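Local atomic coordinates of putative mandelate racemase (Zymomonas mobilis, PDB entry 2OX4), a protein that binds magnesium and, as a member of the mandelate racemase/muconate lactonizing branch of the enolase superfamily, probably acts as a dehydratase. Residues Leu112-Tyr115 with Lys116-Gly120. Numbering follows the deposited sequence. Where two conformers were deposited one is given.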
ATOM      1  N   LEU C 112      -1.974 -44.224 -23.358  1.00 13.16           N
ATOM      2  CA  LEU C 112      -1.134 -43.704 -22.283  1.00 14.52           C
ATOM      3  C   LEU C 112      -2.014 -43.302 -21.117  1.00 11.64           C
ATOM      4  O   LEU C 112      -3.109 -42.776 -21.330  1.00 12.15           O
ATOM      5  CB  LEU C 112      -0.355 -42.466 -22.741  1.00 18.25           C
ATOM      6  CG  LEU C 112       0.944 -42.628 -23.535  1.00 24.54           C
ATOM      7  CD1 LEU C 112       1.523 -41.248 -23.841  1.00 25.38           C
ATOM      8  CD2 LEU C 112       1.939 -43.496 -22.783  1.00 26.82           C
ATOM      9  N   PRO C 113      -1.531 -43.509 -19.883  1.00 11.72           N
ATOM     10  CA  PRO C 113      -2.212 -42.938 -18.716  1.00  9.44           C
ATOM     11  C   PRO C 113      -2.096 -41.417 -18.750  1.00 14.21           C
ATOM     12  O   PRO C 113      -1.101 -40.888 -19.244  1.00 12.42           O
ATOM     13  CB  PRO C 113      -1.422 -43.507 -17.520  1.00 12.39           C
ATOM     14  CG  PRO C 113      -0.084 -43.904 -18.070  1.00 18.77           C
ATOM     15  CD  PRO C 113      -0.308 -44.256 -19.527  1.00 12.73           C
ATOM     16  N   VAL C 114      -3.116 -40.728 -18.246  1.00 10.98           N
ATOM     17  CA  VAL C 114      -3.194 -39.268 -18.354  1.00 11.65           C
ATOM     18  C   VAL C 114      -1.968 -38.544 -17.787  1.00 10.86           C
ATOM     19  O   VAL C 114      -1.524 -37.544 -18.363  1.00 11.50           O
ATOM     20  CB  VAL C 114      -4.532 -38.723 -17.772  1.00 10.32           C
ATOM     21  CG1 VAL C 114      -4.463 -37.216 -17.486  1.00 14.43           C
ATOM     22  CG2 VAL C 114      -5.659 -39.004 -18.742  1.00 12.67           C
ATOM     23  N   TYR C 115      -1.401 -39.044 -16.686  1.00 12.18           N
ATOM     24  CA  TYR C 115      -0.250 -38.355 -16.071  1.00 12.48           C
ATOM     25  C   TYR C 115       0.929 -38.202 -17.052  1.00 13.67           C
ATOM     26  O   TYR C 115       1.696 -37.242 -16.947  1.00 15.98           O
ATOM     27  CB  TYR C 115       0.195 -39.015 -14.754  1.00 11.99           C
ATOM     28  CG  TYR C 115       0.965 -40.308 -14.956  1.00 13.44           C
ATOM     29  CD1 TYR C 115       2.337 -40.296 -15.216  1.00 15.63           C
ATOM     30  CD2 TYR C 115       0.317 -41.536 -14.893  1.00 13.53           C
ATOM     31  CE1 TYR C 115       3.040 -41.474 -15.421  1.00 13.49           C
ATOM     32  CE2 TYR C 115       1.010 -42.720 -15.083  1.00 12.98           C
ATOM     33  CZ  TYR C 115       2.366 -42.683 -15.348  1.00 17.04           C
ATOM     34  OH  TYR C 115       3.039 -43.863 -15.541  1.00 14.55           O
ATOM     35  N   LYS C 116       1.057 -39.132 -18.004  1.00 10.32           N
ATOM     36  CA  LYS C 116       2.110 -39.045 -19.021  0.50 11.20           C
ATOM     37  C   LYS C 116       1.857 -37.874 -19.977  1.00 13.60           C
ATOM     38  O   LYS C 116       2.773 -37.387 -20.597  1.00 15.74           O
ATOM     39  CB  LYS C 116       2.244 -40.352 -19.812  0.50 11.78           C
ATOM     40  CG  LYS C 116       2.706 -41.567 -18.999  0.50 15.92           C
ATOM     41  CD  LYS C 116       4.213 -41.787 -19.079  0.50 26.31           C
ATOM     42  CE  LYS C 116       4.635 -43.101 -18.398  0.50 11.22           C
ATOM     43  NZ  LYS C 116       4.688 -44.253 -19.352  0.50 14.92           N
ATOM     44  N   LEU C 117       0.600 -37.436 -20.087  1.00 12.75           N
ATOM     45  CA  LEU C 117       0.260 -36.261 -20.900  1.00 12.20           C
ATOM     46  C   LEU C 117       0.296 -34.939 -20.123  1.00 11.34           C
ATOM     47  O   LEU C 117       0.207 -33.871 -20.720  1.00 13.98           O
ATOM     48  CB  LEU C 117      -1.099 -36.443 -21.586  1.00  9.49           C
ATOM     49  CG  LEU C 117      -1.246 -37.729 -22.412  1.00 10.77           C
ATOM     50  CD1 LEU C 117      -2.659 -37.873 -22.969  1.00 12.82           C
ATOM     51  CD2 LEU C 117      -0.198 -37.754 -23.508  1.00 18.89           C
ATOM     52  N   LEU C 118       0.434 -35.022 -18.806  1.00 12.18           N
ATOM     53  CA  LEU C 118       0.453 -33.834 -17.932  1.00 12.02           C
ATOM     54  C   LEU C 118       1.863 -33.475 -17.452  1.00 13.56           C
ATOM     55  O   LEU C 118       2.053 -32.536 -16.672  1.00 13.52           O
ATOM     56  CB  LEU C 118      -0.452 -34.068 -16.724  1.00 15.61           C
ATOM     57  CG  LEU C 118      -1.938 -34.348 -16.966  1.00 11.77           C
ATOM     58  CD1 LEU C 118      -2.601 -34.734 -15.631  1.00 13.92           C
ATOM     59  CD2 LEU C 118      -2.622 -33.121 -17.580  1.00 17.36           C
ATOM     60  N   GLY C 119       2.861 -34.218 -17.924  1.00 10.39           N
ATOM     61  CA  GLY C 119       4.252 -33.890 -17.613  1.00 10.99           C
ATOM     62  C   GLY C 119       4.995 -34.974 -16.848  1.00 13.23           C
ATOM     63  O   GLY C 119       6.139 -34.774 -16.428  1.00 11.92           O
ATOM     64  N   GLY C 120       4.352 -36.126 -16.669  1.00 12.02           N
ATOM     65  CA  GLY C 120       5.039 -37.305 -16.151  1.00 10.89           C
ATOM     66  C   GLY C 120       4.929 -37.396 -14.636  1.00 14.58           C
ATOM     67  O   GLY C 120       4.161 -36.656 -14.034  1.00 19.71           O
TER
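With chi1 at 76°, the ring of Y115 is set between its own backbone N and carbonyl carbon, and K116, whose chain in one of its two deposited conformers bends at chi2 (-95°), runs beside it in the same direction. In that conformer the lysine methylene CG lies over one face of the ring, 4.0 Å from the Y115 ring centroid and displaced toward the rim, a CH-pi contact. Farther out, the same conformer brings K116 CE within 3.4 Å of Y115 OH, so the aliphatic part of the lysine follows the tyrosine almost to its hydroxyl, which is hydrogen-bonded to E371. P113 CG also meets K116 CG, at 3.8 Å.

Along the backbone, a run of short-range bonds holds the chain. K116 N donates to P113 O (3.0 Å) and L117 N to V114 O (2.7 Å), both bonds running from a residue to the third one before it. Y115 O takes G120 N at 2.9 Å, with a weak bond from L118 N besides. G119 and G120 have positive phi, and a side chain on either would jam against the preceding carbonyl O. V114 CG1 packs on L118 CD1 at 3.6 Å, and L112 CD1 on L117 CD2. With an alanine in place of Y115, K116 would probably lose the face along which its methylenes lie, and E371 its phenol partner.

This segment lies in the loop between helix 89-110 and strand 126-131, near the junction of the N-terminal domain with the barrel and away from the magnesium site. L117 and L118 rest on W103 of helix 89-110, V114 and L118 touch F297 of helix 296-309, and H330 of helix 322-333 accepts the amide of Y115.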